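Local coordinates for putative methyltransferase from antibiotic biosynthesis pathway (Anabaena variabilis ATCC 29413, PDB 3EGE), which probably transfers methyl groups from S-adenosylmethionine to an as yet unidentified acceptor, as a member of the methyltransferase superfamily with a Rossmann-type domain, at residues L200-E203 with V204-G207; N232-W235 with I236-Y239. One frame throughout, in Å; residues are numbered along the deposited sequence.

Overall arrangement
Contact 1 (200-207) and contact 2 (232-239) are both surface contacts, each confined to one short helix, 202-206 and 234-239 respectively. Their centres lie 22 Å apart on the same side of the chain's centre, contact 1 about 17 Å and contact 2 about 30 Å from it. Helix 216-231 relates them: Leu200 and Arg205 touch it in contact 1, Glu234 and Trp235 in contact 2. The chemistry differs. In contact 1 an arginine folds back onto main-chain carbonyls at the helix start; in contact 2 a carboxylate and a guanidinium pair directly, while a buried tryptophan packs against a tyrosine one turn on.

Contact 1: L200-E203 with V204-G207; sequences LKAE and VRAG
Arg205 folds back over the first turn of helix 202-206, and its side chain runs along the backbone of residues 200-202. Arg205 CB sits 3.7 Å from Ala202 O, and CG passes near Lys201 O. With CG anti to its own carbonyl carbon (chi1 -72°), the chain heads toward the start of the helix, and a bend at chi3 turns the guanidinium onto the preceding residues. NE passes near the Lys201 carbonyl but gives its hydrogen to Tyr199 O, just before the segment. Arg205 CZ comes 3.8 Å from Ala202 CA, which lies over one face of the guanidinium, displaced toward its rim. At the tip Arg205 NH2 donates to Leu200 O (3.2 Å) in a nearly straight bond, 167° at the hydrogen. The oxygen lies in the guanidinium plane, whereas NH2 stands well above the Leu200 carbonyl plane and so is not aimed at a lone pair. Two bonds to successive backbone carbonyls thus limit rotation of the group.

Lys201 is the N-cap residue, and its carbonyl opens the helical bonding: Arg205 N reaches Lys201 O at 3.1 Å, while the bond from Val204 N is weak. Ala206 N continues the pattern to Ala202 O at 2.8 Å, and Gly207 N makes a weak bond to Glu203 O.

On another side of the turn, Val204 CG2 meets Lys201 CB at 3.8 Å, anti to its own carbonyl carbon and therefore directed back toward the N-cap. Val204 is buried and also touches Leu187. The side chains of Arg205 and Leu200 both touch Leu223 of helix 216-231.

Contact 2: N232-W235 with I236-Y239; sequences NGEW and IRKY
Trp235 has one face of its indole covered by Tyr239, one helical turn on: Tyr239 CB stands over the indole's six-membered ring, 4.1 Å from its centroid, in a CH-pi contact. Tyr239 CD2 approaches Trp235 CD1 at 3.6 Å, presenting the phenol edge to the face of the five-membered ring in an edge-to-face pair with planes at 53°. A chi1 of -171°, with CG opposite the main-chain nitrogen, carries the indole off the helix toward Leu226 and Leu230 of helix 216-231. Trp140 makes a further edge-to-face pair with this buried ring, and Tyr239 OH is hydrogen-bonded to Asp143.

Helix 234-239 starts at the N-cap Gly233, whose carbonyl accepts from Arg237 N. Just before it, Asn232 OD1 accepts from Glu234 N at 3.0 Å, forming an Asx turn that links the end of helix 216-231 to the new helix.

Glu234 and Arg237 run side by side and form a salt bridge. Arg237 meets the carboxylate side-on: NE donates to Glu234 OE2 at 3.0 Å and NH2 to Glu234 OE1 at 3.2 Å, both oxygens being approached on their syn sides. The carboxylate and guanidinium planes are only 25° apart, and these paired bonds restrain both groups from turning. A water donates to Glu234 OE1 and accepts from Lys238 NZ, whose salt-bridge partner is Asp229.

Contact 1: L200-E203 with V204-G207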
# COMPACT_ATOMS: atom_id res chain seq x y z
N LEU A 200 7.43 -15.07 11.87
CA LEU A 200 7.70 -15.44 13.26
C LEU A 200 8.32 -14.27 14.04
O LEU A 200 8.29 -14.30 15.26
CB LEU A 200 8.64 -16.65 13.36
CG LEU A 200 8.22 -17.94 12.63
CD1 LEU A 200 9.22 -19.01 12.94
CD2 LEU A 200 6.83 -18.40 13.03
N LYS A 201 8.87 -13.25 13.37
CA LYS A 201 9.51 -12.12 14.05
C LYS A 201 8.48 -11.08 14.47
O LYS A 201 7.78 -10.52 13.62
CB LYS A 201 10.58 -11.48 13.17
CG LYS A 201 11.70 -12.42 12.72
CD LYS A 201 12.76 -11.63 11.90
CE LYS A 201 14.05 -12.47 11.63
NZ LYS A 201 15.20 -11.69 10.98
N ALA A 202 8.39 -10.84 15.78
CA ALA A 202 7.52 -9.82 16.40
C ALA A 202 7.58 -8.46 15.70
O ALA A 202 6.55 -7.82 15.51
CB ALA A 202 7.87 -9.66 17.89
N GLU A 203 8.78 -8.03 15.30
CA GLU A 203 8.95 -6.75 14.59
C GLU A 203 8.36 -6.73 13.21
O GLU A 203 7.92 -5.66 12.76
CB GLU A 203 10.42 -6.25 14.54
CG GLU A 203 11.49 -7.15 13.87
CD GLU A 203 12.08 -8.23 14.79
OE1 GLU A 203 11.34 -8.84 15.64
OE2 GLU A 203 13.30 -8.49 14.64
N VAL A 204 8.35 -7.88 12.52
CA VAL A 204 7.74 -7.96 11.19
C VAL A 204 6.23 -7.82 11.37
O VAL A 204 5.59 -7.03 10.66
CB VAL A 204 8.16 -9.24 10.42
CG1 VAL A 204 7.41 -9.38 9.09
CG2 VAL A 204 9.70 -9.24 10.19
N ARG A 205 5.68 -8.56 12.34
CA ARG A 205 4.24 -8.45 12.66
C ARG A 205 3.82 -7.06 13.16
O ARG A 205 2.72 -6.61 12.85
CB ARG A 205 3.83 -9.55 13.63
CG ARG A 205 3.80 -10.88 12.90
CD ARG A 205 3.47 -12.09 13.77
NE ARG A 205 4.61 -12.49 14.61
CZ ARG A 205 4.72 -12.33 15.93
NH1 ARG A 205 3.83 -11.67 16.64
NH2 ARG A 205 5.81 -12.78 16.52
N ALA A 206 4.72 -6.38 13.87
CA ALA A 206 4.55 -4.99 14.35
C ALA A 206 4.33 -3.99 13.20
O ALA A 206 3.57 -3.02 13.37
CB ALA A 206 5.76 -4.57 15.17
N GLY A 207 4.96 -4.22 12.05
CA GLY A 207 4.77 -3.38 10.87
C GLY A 207 3.54 -3.70 10.03
O GLY A 207 3.35 -3.07 8.99

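Contact 2: N232-W235 with I236-Y239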
# COMPACT_ATOMS: atom_id res chain seq x y z
N ASN A 232 9.41 -29.38 10.89
CA ASN A 232 9.22 -30.81 10.59
C ASN A 232 9.02 -31.09 9.10
O ASN A 232 8.44 -32.14 8.74
CB ASN A 232 8.05 -31.37 11.44
CG ASN A 232 6.68 -30.82 11.03
OD1 ASN A 232 6.55 -30.10 10.04
ND2 ASN A 232 5.65 -31.17 11.80
N GLY A 233 9.45 -30.15 8.25
CA GLY A 233 9.29 -30.27 6.79
C GLY A 233 7.87 -30.16 6.22
O GLY A 233 7.73 -30.27 5.00
N GLU A 234 6.84 -29.94 7.05
CA GLU A 234 5.44 -29.87 6.55
C GLU A 234 5.15 -28.69 5.64
O GLU A 234 4.43 -28.86 4.63
CB GLU A 234 4.40 -29.94 7.69
CG GLU A 234 4.22 -31.35 8.23
CD GLU A 234 3.59 -32.25 7.18
OE1 GLU A 234 2.40 -32.05 6.86
OE2 GLU A 234 4.30 -33.13 6.64
N TRP A 235 5.73 -27.54 5.96
CA TRP A 235 5.58 -26.34 5.13
C TRP A 235 6.13 -26.58 3.71
O TRP A 235 5.48 -26.24 2.72
CB TRP A 235 6.26 -25.11 5.77
CG TRP A 235 5.93 -23.82 5.04
CD1 TRP A 235 4.95 -22.95 5.36
CD2 TRP A 235 6.58 -23.28 3.86
NE1 TRP A 235 4.95 -21.89 4.49
CE2 TRP A 235 5.92 -22.07 3.55
CE3 TRP A 235 7.65 -23.70 3.06
CZ2 TRP A 235 6.29 -21.27 2.46
CZ3 TRP A 235 8.02 -22.89 1.96
CH2 TRP A 235 7.33 -21.69 1.68
N ILE A 236 7.33 -27.16 3.64
CA ILE A 236 8.00 -27.49 2.37
C ILE A 236 7.17 -28.50 1.57
O ILE A 236 6.97 -28.31 0.36
CB ILE A 236 9.46 -28.02 2.61
CG1 ILE A 236 10.34 -26.89 3.16
CG2 ILE A 236 10.08 -28.56 1.30
CD1 ILE A 236 11.65 -27.38 3.77
N ARG A 237 6.68 -29.54 2.24
CA ARG A 237 5.81 -30.55 1.63
C ARG A 237 4.53 -29.92 1.03
O ARG A 237 4.17 -30.17 -0.12
CB ARG A 237 5.42 -31.59 2.69
CG ARG A 237 4.76 -32.85 2.14
CD ARG A 237 4.21 -33.75 3.26
NE ARG A 237 3.03 -33.19 3.93
CZ ARG A 237 1.79 -33.18 3.43
NH1 ARG A 237 1.51 -33.62 2.20
NH2 ARG A 237 0.80 -32.65 4.15
N LYS A 238 3.87 -29.07 1.81
CA LYS A 238 2.62 -28.42 1.39
C LYS A 238 2.78 -27.27 0.42
O LYS A 238 1.98 -27.13 -0.49
CB LYS A 238 1.86 -27.94 2.63
CG LYS A 238 1.05 -29.04 3.31
CD LYS A 238 1.02 -29.00 4.83
CE LYS A 238 0.72 -27.70 5.46
NZ LYS A 238 0.56 -27.93 6.93
N TYR A 239 3.82 -26.47 0.62
CA TYR A 239 3.99 -25.20 -0.13
C TYR A 239 5.35 -24.90 -0.80
O TYR A 239 5.47 -23.85 -1.46
CB TYR A 239 3.73 -24.05 0.87
CG TYR A 239 2.46 -24.18 1.69
CD1 TYR A 239 1.20 -24.06 1.08
CD2 TYR A 239 2.52 -24.43 3.08
CE1 TYR A 239 0.02 -24.18 1.83
CE2 TYR A 239 1.33 -24.56 3.84
CZ TYR A 239 0.10 -24.42 3.21
OH TYR A 239 -1.05 -24.52 3.94
O HOH W 1 -0.19 -30.73 8.26